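Local coordinates for protein succinyl-CoA:3-ketoacid coenzyme A transferase subunit B (Helicobacter pylori, PDB 3RRL) that catalyses the transfer of coenzyme A from succinyl-CoA to a 3-oxo acid, giving a 3-oxoacyl-CoA and succinate, at residues A96-M101 with G123-L128; A4-A9 with A30-G35; T169-F174 with K196-A201. All blocks are in the same frame, centred on the assembly; numbering follows the deposited sequence.

Contact 1. Residues A96-M101 with G123-L128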
ATOM      1  N   ALA B  96     -14.035  14.852   9.840  1.00 30.38           N
ATOM      2  CA  ALA B  96     -15.038  13.868   9.474  1.00 27.38           C
ATOM      3  C   ALA B  96     -16.315  14.217  10.213  1.00 32.23           C
ATOM      4  O   ALA B  96     -16.313  14.361  11.438  1.00 33.55           O
ATOM      5  CB  ALA B  96     -14.583  12.470   9.829  1.00 21.99           C
ATOM      6  N   ILE B  97     -17.396  14.378   9.458  1.00 34.60           N
ATOM      7  CA  ILE B  97     -18.695  14.667  10.033  1.00 32.65           C
ATOM      8  C   ILE B  97     -19.572  13.443   9.876  1.00 32.03           C
ATOM      9  O   ILE B  97     -19.641  12.854   8.793  1.00 30.82           O
ATOM     10  CB  ILE B  97     -19.350  15.878   9.366  1.00 29.36           C
ATOM     11  CG1 ILE B  97     -18.399  17.081   9.412  1.00 24.74           C
ATOM     12  CG2 ILE B  97     -20.661  16.208  10.062  1.00 24.99           C
ATOM     13  CD1 ILE B  97     -18.986  18.344   8.839  1.00 23.47           C
ATOM     14  N   LEU B  98     -20.222  13.049  10.966  1.00 30.37           N
ATOM     15  CA  LEU B  98     -20.969  11.799  11.003  1.00 30.14           C
ATOM     16  C   LEU B  98     -22.313  11.980  11.682  1.00 31.13           C
ATOM     17  O   LEU B  98     -22.485  12.873  12.521  1.00 31.45           O
ATOM     18  CB  LEU B  98     -20.181  10.719  11.756  1.00 31.94           C
ATOM     19  CG  LEU B  98     -18.848  10.199  11.215  1.00 34.83           C
ATOM     20  CD1 LEU B  98     -17.684  10.884  11.904  1.00 32.26           C
ATOM     21  CD2 LEU B  98     -18.755   8.702  11.430  1.00 37.52           C
ATOM     22  N   GLY B  99     -23.267  11.128  11.315  1.00 28.81           N
ATOM     23  CA  GLY B  99     -24.524  11.052  12.034  1.00 28.87           C
ATOM     24  C   GLY B  99     -24.364  10.080  13.183  1.00 30.95           C
ATOM     25  O   GLY B  99     -23.361   9.380  13.256  1.00 34.80           O
ATOM     26  N   GLY B 100     -25.334  10.035  14.090  1.00 32.01           N
ATOM     27  CA  GLY B 100     -25.289   9.060  15.161  1.00 33.14           C
ATOM     28  C   GLY B 100     -26.665   8.692  15.670  1.00 37.97           C
ATOM     29  O   GLY B 100     -27.622   9.460  15.546  1.00 41.07           O
HETATM   30  N   MSE B 101     -26.783   7.479  16.191  1.00 36.61           N
HETATM   31  CA  MSE B 101     -27.969   7.084  16.949  1.00 38.17           C
HETATM   32  C   MSE B 101     -27.878   7.442  18.433  1.00 40.16           C
HETATM   33  O   MSE B 101     -28.871   7.814  19.055  1.00 43.30           O
HETATM   34  CB  MSE B 101     -28.276   5.615  16.711  1.00 40.20           C
HETATM   35  CG  MSE B 101     -28.542   5.339  15.235  1.00 43.66           C
HETATM   36 SE   MSE B 101     -28.681   3.457  14.834  0.61 70.89          SE
HETATM   37  CE  MSE B 101     -26.886   2.917  15.336  1.00 46.53           C
ATOM     38  N   GLY B 123     -19.428   0.066   7.272  1.00 33.67           N
ATOM     39  CA  GLY B 123     -18.717   0.738   6.193  1.00 30.37           C
ATOM     40  C   GLY B 123     -17.411   1.343   6.712  1.00 35.40           C
ATOM     41  O   GLY B 123     -16.660   0.694   7.442  1.00 37.84           O
ATOM     42  N   GLY B 124     -17.145   2.600   6.368  1.00 35.22           N
ATOM     43  CA  GLY B 124     -15.912   3.249   6.783  1.00 32.91           C
ATOM     44  C   GLY B 124     -15.989   4.078   8.056  1.00 35.13           C
ATOM     45  O   GLY B 124     -15.011   4.725   8.442  1.00 36.16           O
ATOM     46  N   ALA B 125     -17.138   4.053   8.726  1.00 37.65           N
ATOM     47  CA  ALA B 125     -17.347   4.874   9.923  1.00 40.41           C
ATOM     48  C   ALA B 125     -16.343   4.588  11.047  1.00 41.61           C
ATOM     49  O   ALA B 125     -15.849   5.508  11.708  1.00 40.56           O
ATOM     50  CB  ALA B 125     -18.769   4.718  10.429  1.00 42.25           C
HETATM   51  N   MSE B 126     -16.035   3.317  11.267  1.00 38.78           N
HETATM   52  CA  MSE B 126     -15.064   2.976  12.301  1.00 37.01           C
HETATM   53  C   MSE B 126     -13.666   3.518  12.010  1.00 36.96           C
HETATM   54  O   MSE B 126     -12.960   3.939  12.926  1.00 40.95           O
HETATM   55  CB  MSE B 126     -15.029   1.472  12.543  1.00 36.30           C
HETATM   56  CG  MSE B 126     -16.297   0.960  13.188  1.00 37.11           C
HETATM   57 SE   MSE B 126     -16.049  -0.811  13.895  0.47 25.77          SE
HETATM   58  CE  MSE B 126     -17.786  -1.052  14.743  1.00 25.15           C
ATOM     59  N   ASP B 127     -13.273   3.513  10.741  1.00 31.01           N
ATOM     60  CA  ASP B 127     -11.981   4.059  10.340  1.00 31.41           C
ATOM     61  C   ASP B 127     -11.940   5.575  10.525  1.00 32.74           C
ATOM     62  O   ASP B 127     -10.966   6.127  11.057  1.00 31.76           O
ATOM     63  CB  ASP B 127     -11.673   3.710   8.883  1.00 35.33           C
ATOM     64  CG  ASP B 127     -11.448   2.226   8.668  1.00 38.07           C
ATOM     65  OD1 ASP B 127     -10.304   1.767   8.903  1.00 39.11           O
ATOM     66  OD2 ASP B 127     -12.410   1.526   8.259  1.00 38.51           O
ATOM     67  N   LEU B 128     -13.006   6.240  10.088  1.00 33.63           N
ATOM     68  CA  LEU B 128     -13.075   7.695  10.133  1.00 34.35           C
ATOM     69  C   LEU B 128     -13.013   8.294  11.554  1.00 35.26           C
ATOM     70  O   LEU B 128     -12.307   9.281  11.765  1.00 37.29           O
ATOM     71  CB  LEU B 128     -14.302   8.195   9.365  1.00 34.11           C
ATOM     72  CG  LEU B 128     -14.125   8.217   7.840  1.00 33.23           C
ATOM     73  CD1 LEU B 128     -15.436   7.927   7.133  1.00 35.34           C
ATOM     74  CD2 LEU B 128     -13.527   9.538   7.348  1.00 30.67           C
TER
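Leu128, which meets Ala96 across the contact, has its backbone N tied to Gly124 O at 3.0 Å. This i+4 to i bond closes the first turn of helix 125-131, and the turn puts Leu128 over the strand, while Ala125 stands to one side with its CB still within touch of Leu98. On strand 95-98, Ala96 and Leu98 are two residues apart and look out from one face of the sheet toward the helix. The pairing runs in opposite chain directions: CA of Ala96 is 6.5 Å from CA of Leu128, and CA of Leu98 is 7.9 Å from CA of Ala125. Each pair matches one leucine with one alanine. Leu128 reaches the strand by its CD2 methyl, 4.0 Å from Ala96 CB. Leu98 supplies the second bridge in the reverse sense: with CG opposite the carbonyl carbon (chi1 -65°), its CD2 methyl lies 4.1 Å from Ala125 CB. The strand is held between its parallel neighbours 18-21 and 134-138 by backbone bonds, and the helix leads into strand 134-138, so the contact belongs to a beta-alpha-beta crossover with a long insertion. Beside it, Asn111 touches Leu98 and Ala125 and bonds through ND2 to Gly99 O, while Asp127 turns its carboxylate to another protein chain. The Leu128 side chain also comes within about 4 Å of that of Glu43, the predicted active-site residue. Across the two segments the cohesion is thus methyl-to-methyl packing, with no polar bond between them, and Leu128 carries this apolar packing up to the probable catalytic glutamate.

Contact 2. Residues A4-A9 with A30-G35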
ATOM      1  N   ALA B   4     -31.174  23.803  11.614  1.00 41.94           N
ATOM      2  CA  ALA B   4     -30.293  24.407  12.614  1.00 40.11           C
ATOM      3  C   ALA B   4     -29.033  23.565  12.835  1.00 34.97           C
ATOM      4  O   ALA B   4     -27.962  24.096  13.127  1.00 36.29           O
ATOM      5  CB  ALA B   4     -31.040  24.632  13.930  1.00 38.56           C
ATOM      6  N   ILE B   5     -29.168  22.252  12.685  1.00 30.77           N
ATOM      7  CA  ILE B   5     -28.039  21.346  12.841  1.00 36.86           C
ATOM      8  C   ILE B   5     -27.048  21.529  11.698  1.00 38.14           C
ATOM      9  O   ILE B   5     -25.849  21.697  11.910  1.00 38.89           O
ATOM     10  CB  ILE B   5     -28.509  19.880  12.831  1.00 39.31           C
ATOM     11  CG1 ILE B   5     -29.473  19.616  13.992  1.00 42.94           C
ATOM     12  CG2 ILE B   5     -27.325  18.949  12.890  1.00 36.05           C
ATOM     13  CD1 ILE B   5     -30.075  18.211  13.995  1.00 41.66           C
ATOM     14  N   ILE B   6     -27.572  21.487  10.481  1.00 38.88           N
ATOM     15  CA  ILE B   6     -26.759  21.533   9.279  1.00 37.99           C
ATOM     16  C   ILE B   6     -26.010  22.850   9.162  1.00 35.69           C
ATOM     17  O   ILE B   6     -24.784  22.872   9.018  1.00 35.38           O
ATOM     18  CB  ILE B   6     -27.627  21.286   8.034  1.00 40.98           C
ATOM     19  CG1 ILE B   6     -28.025  19.812   7.974  1.00 45.52           C
ATOM     20  CG2 ILE B   6     -26.888  21.698   6.762  1.00 39.97           C
ATOM     21  CD1 ILE B   6     -29.238  19.545   7.110  1.00 50.80           C
ATOM     22  N   LYS B   7     -26.749  23.947   9.241  1.00 36.45           N
ATOM     23  CA  LYS B   7     -26.153  25.276   9.185  1.00 42.98           C
ATOM     24  C   LYS B   7     -25.100  25.527  10.272  1.00 42.20           C
ATOM     25  O   LYS B   7     -24.122  26.236  10.032  1.00 44.62           O
ATOM     26  CB  LYS B   7     -27.243  26.354   9.199  1.00 44.99           C
ATOM     27  CG  LYS B   7     -28.043  26.356   7.896  1.00 49.58           C
ATOM     28  CD  LYS B   7     -28.966  27.550   7.754  1.00 52.58           C
ATOM     29  CE  LYS B   7     -29.671  27.510   6.403  1.00 57.25           C
ATOM     30  NZ  LYS B   7     -30.648  28.622   6.225  1.00 61.72           N
ATOM     31  N   ARG B   8     -25.284  24.945  11.454  1.00 37.20           N
ATOM     32  CA  ARG B   8     -24.295  25.111  12.521  1.00 36.16           C
ATOM     33  C   ARG B   8     -23.072  24.249  12.220  1.00 34.76           C
ATOM     34  O   ARG B   8     -21.936  24.668  12.431  1.00 36.51           O
ATOM     35  CB  ARG B   8     -24.889  24.765  13.891  1.00 33.99           C
ATOM     36  CG  ARG B   8     -23.889  24.823  15.043  1.00 34.11           C
ATOM     37  CD  ARG B   8     -23.188  26.182  15.127  1.00 37.40           C
ATOM     38  NE  ARG B   8     -22.136  26.191  16.144  1.00 36.94           N
ATOM     39  CZ  ARG B   8     -20.906  25.714  15.952  1.00 36.39           C
ATOM     40  NH1 ARG B   8     -20.017  25.755  16.930  1.00 35.99           N
ATOM     41  NH2 ARG B   8     -20.560  25.198  14.781  1.00 32.38           N
ATOM     42  N   ALA B   9     -23.313  23.052  11.700  1.00 33.06           N
ATOM     43  CA  ALA B   9     -22.227  22.172  11.280  1.00 32.60           C
ATOM     44  C   ALA B   9     -21.377  22.815  10.186  1.00 32.55           C
ATOM     45  O   ALA B   9     -20.156  22.643  10.157  1.00 29.81           O
ATOM     46  CB  ALA B   9     -22.782  20.840  10.800  1.00 28.47           C
ATOM     47  N   ALA B  30     -22.533  19.964   2.756  1.00 40.02           N
ATOM     48  CA  ALA B  30     -21.858  20.448   1.557  1.00 45.47           C
ATOM     49  C   ALA B  30     -22.653  21.557   0.873  1.00 49.06           C
ATOM     50  O   ALA B  30     -22.079  22.469   0.285  1.00 50.04           O
ATOM     51  CB  ALA B  30     -21.615  19.308   0.591  1.00 46.53           C
ATOM     52  N   ASN B  31     -23.976  21.477   0.955  1.00 52.72           N
ATOM     53  CA  ASN B  31     -24.831  22.469   0.311  1.00 57.42           C
ATOM     54  C   ASN B  31     -24.745  23.868   0.928  1.00 57.78           C
ATOM     55  O   ASN B  31     -25.086  24.856   0.282  1.00 60.47           O
ATOM     56  CB  ASN B  31     -26.283  21.982   0.282  1.00 60.84           C
ATOM     57  CG  ASN B  31     -26.437  20.660  -0.453  1.00 63.53           C
ATOM     58  OD1 ASN B  31     -25.582  20.285  -1.260  1.00 64.76           O
ATOM     59  ND2 ASN B  31     -27.526  19.947  -0.177  1.00 61.76           N
ATOM     60  N   GLU B  32     -24.275  23.953   2.157  1.00 54.46           N
ATOM     61  CA  GLU B  32     -24.164  25.224   2.842  1.00 52.27           C
ATOM     62  C   GLU B  32     -22.848  25.916   2.599  1.00 57.72           C
ATOM     63  O   GLU B  32     -22.617  27.007   3.080  1.00 59.15           O
ATOM     64  CB  GLU B  32     -24.361  25.018   4.331  1.00 46.09           C
ATOM     65  CG  GLU B  32     -25.633  24.290   4.677  1.00 46.76           C
ATOM     66  CD  GLU B  32     -26.867  25.033   4.242  1.00 51.78           C
ATOM     67  OE1 GLU B  32     -26.817  26.268   4.147  1.00 48.19           O
ATOM     68  OE2 GLU B  32     -27.891  24.382   4.000  1.00 57.66           O
ATOM     69  N   VAL B  33     -21.968  25.263   1.870  1.00 59.47           N
ATOM     70  CA  VAL B  33     -20.638  25.792   1.674  1.00 64.42           C
ATOM     71  C   VAL B  33     -20.288  25.920   0.213  1.00 70.30           C
ATOM     72  O   VAL B  33     -19.152  25.725  -0.167  1.00 71.80           O
ATOM     73  CB  VAL B  33     -19.604  24.911   2.359  1.00 65.83           C
ATOM     74  CG1 VAL B  33     -18.267  25.583   2.334  1.00 67.42           C
ATOM     75  CG2 VAL B  33     -20.009  24.643   3.782  1.00 65.07           C
ATOM     76  N   SER B  34     -21.251  26.297  -0.604  1.00 75.60           N
ATOM     77  CA  SER B  34     -21.115  26.165  -2.038  1.00 77.50           C
ATOM     78  C   SER B  34     -19.899  26.862  -2.606  1.00 79.45           C
ATOM     79  O   SER B  34     -19.195  26.274  -3.414  1.00 80.99           O
ATOM     80  CB  SER B  34     -22.369  26.683  -2.734  1.00 20.00           C
ATOM     81  N   GLY B  35     -19.588  28.072  -2.192  1.00 79.68           N
ATOM     82  CA  GLY B  35     -18.357  28.613  -2.713  1.00 80.48           C
ATOM     83  C   GLY B  35     -17.308  28.685  -1.639  1.00 81.17           C
ATOM     84  O   GLY B  35     -17.215  29.667  -0.922  1.00 86.74           O
TER
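Ile6 and Glu32 meet at about a right angle, the Ile6 CG2 branch pressing on the aliphatic part of the glutamate with CG2 3.6 Å from Glu32 CG. The isoleucine reaches out with this branch because chi1 of -73° sets CG1 beside the backbone N and swings CG2 to the far side of that N, over the loop 30-35. Glu32 is folded rather than stretched: chi1 of -53° is followed by a bend at chi2 of -62°, which lays the carboxylate beside Ile6 and Lys7, running toward the N-terminal end of helix 2-10. One oxygen, OE2, ends 4.0 Å from Ile6 CG2; the other faces Lys7, with OE1 3.8 Å from Lys7 CE and 3.9 Å from Lys7 CG. The lysine chain is extended beyond CG and passes the carboxylate with its methylenes. Its ammonium carries on past, leaving Lys7 NZ 5.0 Å from Glu32 OE1, and makes its salt bridge with Glu3 on the same helix. The opposite charges may still attract weakly at that distance. On the loop side, Val33 N bonds to Ala30 O at 3.2 Å, closing the short turn that carries Glu32. The inner edge is apolar, Ile6 also touching Leu25 and Leu28, whereas Lys7 and Glu32 are exposed. Ile5 and Ala9 of the helix rest on Ile138 of the central sheet. This is plain packing away from the predicted active-site glutamate, Glu43, in which the N-terminal helix lies over the sheet and the loop following strand 18-21 folds against its flank, within the Rossmann-like alpha/beta fold of the CoA-transferase family.

Contact 3. Residues T169-F174 with K196-A201; sequences TDLAVF and KEKTEA
Leu171 and Lys198 have matching first torsions, chi1 of -60° and -69°: both CB atoms point toward the other segment, and each CG is then set opposite its carbonyl carbon. The lysine runs out extended, and the leucine meets it at about a right angle with a single methyl: Leu171 CD1 is 3.6 Å from Lys198 CD and 3.8 Å from Lys198 CB, so the methyl rests against the chain between CB and CD. The ammonium makes no salt bridge with Asp170, Lys198 NZ being 6.1 Å from Asp170 OD2. A second, looser approach comes from within the strand, where Phe174 CZ is 4.4 Å from Thr199 OG1, the hydroxyl standing obliquely to the ring; that hydroxyl bonds to Val195 O and to His141 NE2. The backbone that presents Leu171 is shaped by Thr169, whose OG1 accepts from Leu171 N at 3.1 Å and from Ala172 N at 3.2 Å, the latter nearly straight at 175°. These two bonds make an ST turn and ST motif that lead into strand 172-177. Thr169 OG1 is also bonded to His141 ND1, which means that the two ring nitrogens of His141 join a threonine of each segment, and Leu171 packs on the same histidine. Chemically, the close packing of the turn before the strand on Lys198 rests on hydrocarbon, with the lysine methylenes serving as an apolar surface, while one polar linkage between the segments passes through the imidazole of His141, whose bonds probably limit its rotation.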
ATOM      1  N   THR B 169     -26.359  19.174  18.003  1.00 29.52           N
ATOM      2  CA  THR B 169     -27.752  18.762  17.842  1.00 32.45           C
ATOM      3  C   THR B 169     -28.661  19.972  17.572  1.00 32.84           C
ATOM      4  O   THR B 169     -28.185  21.110  17.484  1.00 33.09           O
ATOM      5  CB  THR B 169     -28.270  17.975  19.073  1.00 31.42           C
ATOM      6  OG1 THR B 169     -28.591  18.880  20.138  1.00 32.48           O
ATOM      7  CG2 THR B 169     -27.226  16.980  19.547  1.00 30.34           C
ATOM      8  N   ASP B 170     -29.959  19.726  17.436  1.00 31.71           N
ATOM      9  CA  ASP B 170     -30.929  20.806  17.223  1.00 36.10           C
ATOM     10  C   ASP B 170     -31.097  21.677  18.476  1.00 37.49           C
ATOM     11  O   ASP B 170     -31.674  22.769  18.426  1.00 37.77           O
ATOM     12  CB  ASP B 170     -32.286  20.233  16.795  1.00 36.48           C
ATOM     13  CG  ASP B 170     -32.704  19.041  17.638  1.00 44.18           C
ATOM     14  OD1 ASP B 170     -31.909  18.084  17.743  1.00 46.33           O
ATOM     15  OD2 ASP B 170     -33.814  19.065  18.216  1.00 46.35           O
ATOM     16  N   LEU B 171     -30.589  21.180  19.598  1.00 36.70           N
ATOM     17  CA  LEU B 171     -30.668  21.886  20.878  1.00 40.49           C
ATOM     18  C   LEU B 171     -29.374  22.619  21.193  1.00 39.60           C
ATOM     19  O   LEU B 171     -29.385  23.819  21.469  1.00 37.21           O
ATOM     20  CB  LEU B 171     -31.041  20.947  22.030  1.00 38.93           C
ATOM     21  CG  LEU B 171     -32.378  20.219  21.907  1.00 40.80           C
ATOM     22  CD1 LEU B 171     -32.695  19.461  23.195  1.00 42.87           C
ATOM     23  CD2 LEU B 171     -33.487  21.201  21.571  1.00 39.88           C
ATOM     24  N   ALA B 172     -28.271  21.887  21.186  1.00 36.89           N
ATOM     25  CA  ALA B 172     -27.005  22.423  21.643  1.00 33.41           C
ATOM     26  C   ALA B 172     -25.740  21.909  20.974  1.00 34.76           C
ATOM     27  O   ALA B 172     -25.751  20.948  20.226  1.00 33.60           O
ATOM     28  CB  ALA B 172     -26.902  22.207  23.120  1.00 32.85           C
ATOM     29  N   VAL B 173     -24.650  22.599  21.266  1.00 31.11           N
ATOM     30  CA  VAL B 173     -23.332  22.204  20.836  1.00 29.61           C
ATOM     31  C   VAL B 173     -22.531  21.802  22.072  1.00 31.74           C
ATOM     32  O   VAL B 173     -22.470  22.529  23.043  1.00 29.17           O
ATOM     33  CB  VAL B 173     -22.611  23.325  20.103  1.00 26.70           C
ATOM     34  CG1 VAL B 173     -21.264  22.862  19.646  1.00 23.34           C
ATOM     35  CG2 VAL B 173     -23.429  23.802  18.953  1.00 27.65           C
ATOM     36  N   PHE B 174     -21.920  20.628  22.014  1.00 30.50           N
ATOM     37  CA  PHE B 174     -21.131  20.105  23.102  1.00 30.17           C
ATOM     38  C   PHE B 174     -19.729  19.799  22.620  1.00 32.82           C
ATOM     39  O   PHE B 174     -19.527  19.477  21.465  1.00 29.63           O
ATOM     40  CB  PHE B 174     -21.710  18.794  23.615  1.00 33.97           C
ATOM     41  CG  PHE B 174     -23.094  18.894  24.156  1.00 37.46           C
ATOM     42  CD1 PHE B 174     -23.308  19.072  25.504  1.00 37.31           C
ATOM     43  CD2 PHE B 174     -24.182  18.771  23.324  1.00 38.23           C
ATOM     44  CE1 PHE B 174     -24.571  19.146  26.000  1.00 36.28           C
ATOM     45  CE2 PHE B 174     -25.451  18.845  23.823  1.00 37.83           C
ATOM     46  CZ  PHE B 174     -25.646  19.031  25.161  1.00 37.12           C
ATOM     47  N   LYS B 196     -30.869  20.620  29.687  1.00 44.46           N
ATOM     48  CA  LYS B 196     -30.724  19.783  30.870  1.00 46.63           C
ATOM     49  C   LYS B 196     -31.821  18.734  30.890  1.00 50.14           C
ATOM     50  O   LYS B 196     -31.571  17.553  31.141  1.00 50.82           O
ATOM     51  CB  LYS B 196     -30.819  20.620  32.142  1.00 47.30           C
ATOM     52  CG  LYS B 196     -29.695  21.605  32.353  1.00 48.47           C
ATOM     53  CD  LYS B 196     -29.932  22.371  33.644  1.00 56.21           C
ATOM     54  CE  LYS B 196     -28.795  23.319  33.974  1.00 60.99           C
ATOM     55  NZ  LYS B 196     -29.162  24.185  35.131  1.00 63.67           N
ATOM     56  N   GLU B 197     -33.040  19.188  30.628  1.00 52.64           N
ATOM     57  CA  GLU B 197     -34.213  18.333  30.645  1.00 58.32           C
ATOM     58  C   GLU B 197     -34.114  17.212  29.615  1.00 57.29           C
ATOM     59  O   GLU B 197     -34.491  16.071  29.882  1.00 54.78           O
ATOM     60  CB  GLU B 197     -35.452  19.182  30.372  1.00 68.80           C
ATOM     61  CG  GLU B 197     -36.755  18.412  30.312  1.00 80.12           C
ATOM     62  CD  GLU B 197     -37.937  19.317  30.013  1.00 88.26           C
ATOM     63  OE1 GLU B 197     -37.778  20.243  29.187  1.00 90.36           O
ATOM     64  OE2 GLU B 197     -39.017  19.111  30.612  1.00 90.39           O
ATOM     65  N   LYS B 198     -33.601  17.538  28.434  1.00 56.80           N
ATOM     66  CA  LYS B 198     -33.567  16.572  27.341  1.00 59.96           C
ATOM     67  C   LYS B 198     -32.263  15.780  27.240  1.00 54.96           C
ATOM     68  O   LYS B 198     -32.063  15.036  26.285  1.00 54.59           O
ATOM     69  CB  LYS B 198     -33.917  17.236  26.008  1.00 64.63           C
ATOM     70  CG  LYS B 198     -35.371  17.671  25.914  1.00 70.32           C
ATOM     71  CD  LYS B 198     -35.757  17.984  24.480  1.00 76.68           C
ATOM     72  CE  LYS B 198     -37.227  18.354  24.372  1.00 82.01           C
ATOM     73  NZ  LYS B 198     -37.655  18.470  22.948  1.00 85.93           N
ATOM     74  N   THR B 199     -31.376  15.953  28.212  1.00 52.60           N
ATOM     75  CA  THR B 199     -30.083  15.279  28.183  1.00 48.15           C
ATOM     76  C   THR B 199     -29.886  14.367  29.389  1.00 47.66           C
ATOM     77  O   THR B 199     -29.991  14.809  30.530  1.00 46.77           O
ATOM     78  CB  THR B 199     -28.943  16.295  28.140  1.00 45.96           C
ATOM     79  OG1 THR B 199     -29.115  17.147  27.003  1.00 44.47           O
ATOM     80  CG2 THR B 199     -27.600  15.588  28.039  1.00 45.63           C
ATOM     81  N   GLU B 200     -29.620  13.092  29.128  1.00 47.41           N
ATOM     82  CA  GLU B 200     -29.305  12.140  30.190  1.00 48.10           C
ATOM     83  C   GLU B 200     -27.843  12.243  30.620  1.00 47.34           C
ATOM     84  O   GLU B 200     -27.528  12.174  31.807  1.00 48.38           O
ATOM     85  CB  GLU B 200     -29.615  10.713  29.746  1.00 52.25           C
ATOM     86  CG  GLU B 200     -31.056  10.497  29.324  1.00 59.41           C
ATOM     87  CD  GLU B 200     -31.317   9.073  28.863  1.00 67.55           C
ATOM     88  OE1 GLU B 200     -32.450   8.793  28.413  1.00 72.14           O
ATOM     89  OE2 GLU B 200     -30.392   8.236  28.947  1.00 68.21           O
ATOM     90  N   ALA B 201     -26.952  12.409  29.645  1.00 42.95           N
ATOM     91  CA  ALA B 201     -25.525  12.504  29.920  1.00 39.89           C
ATOM     92  C   ALA B 201     -25.256  13.615  30.927  1.00 42.35           C
ATOM     93  O   ALA B 201     -25.958  14.624  30.944  1.00 45.04           O
ATOM     94  CB  ALA B 201     -24.756  12.766  28.629  1.00 37.32           C
TER

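Overall arrangement
Along the chain the three contacts follow in series, 2 before 1 before 3, and all belong to the CoA-transferase fold. Their centres form a wide triangle: 18 Å between contacts 1 and 2, 20 Å from contact 3 to either of them. Contacts 1 and 3 share the ten-strand sheet, through strands 95-98 and 172-177, but their nearest atoms are about 9 Å apart. Contact 2, on the N-terminal helix 2-10, touches contact 3, with Ile5 CG1 3.5 Å from Asp170 N. Contact 1 is the innermost and the one beside the predicted active-site glutamate; the others lie farther from the chain centre, one joining helix 2-10 to a loop, the other 169-174 to the end of helix 192-198.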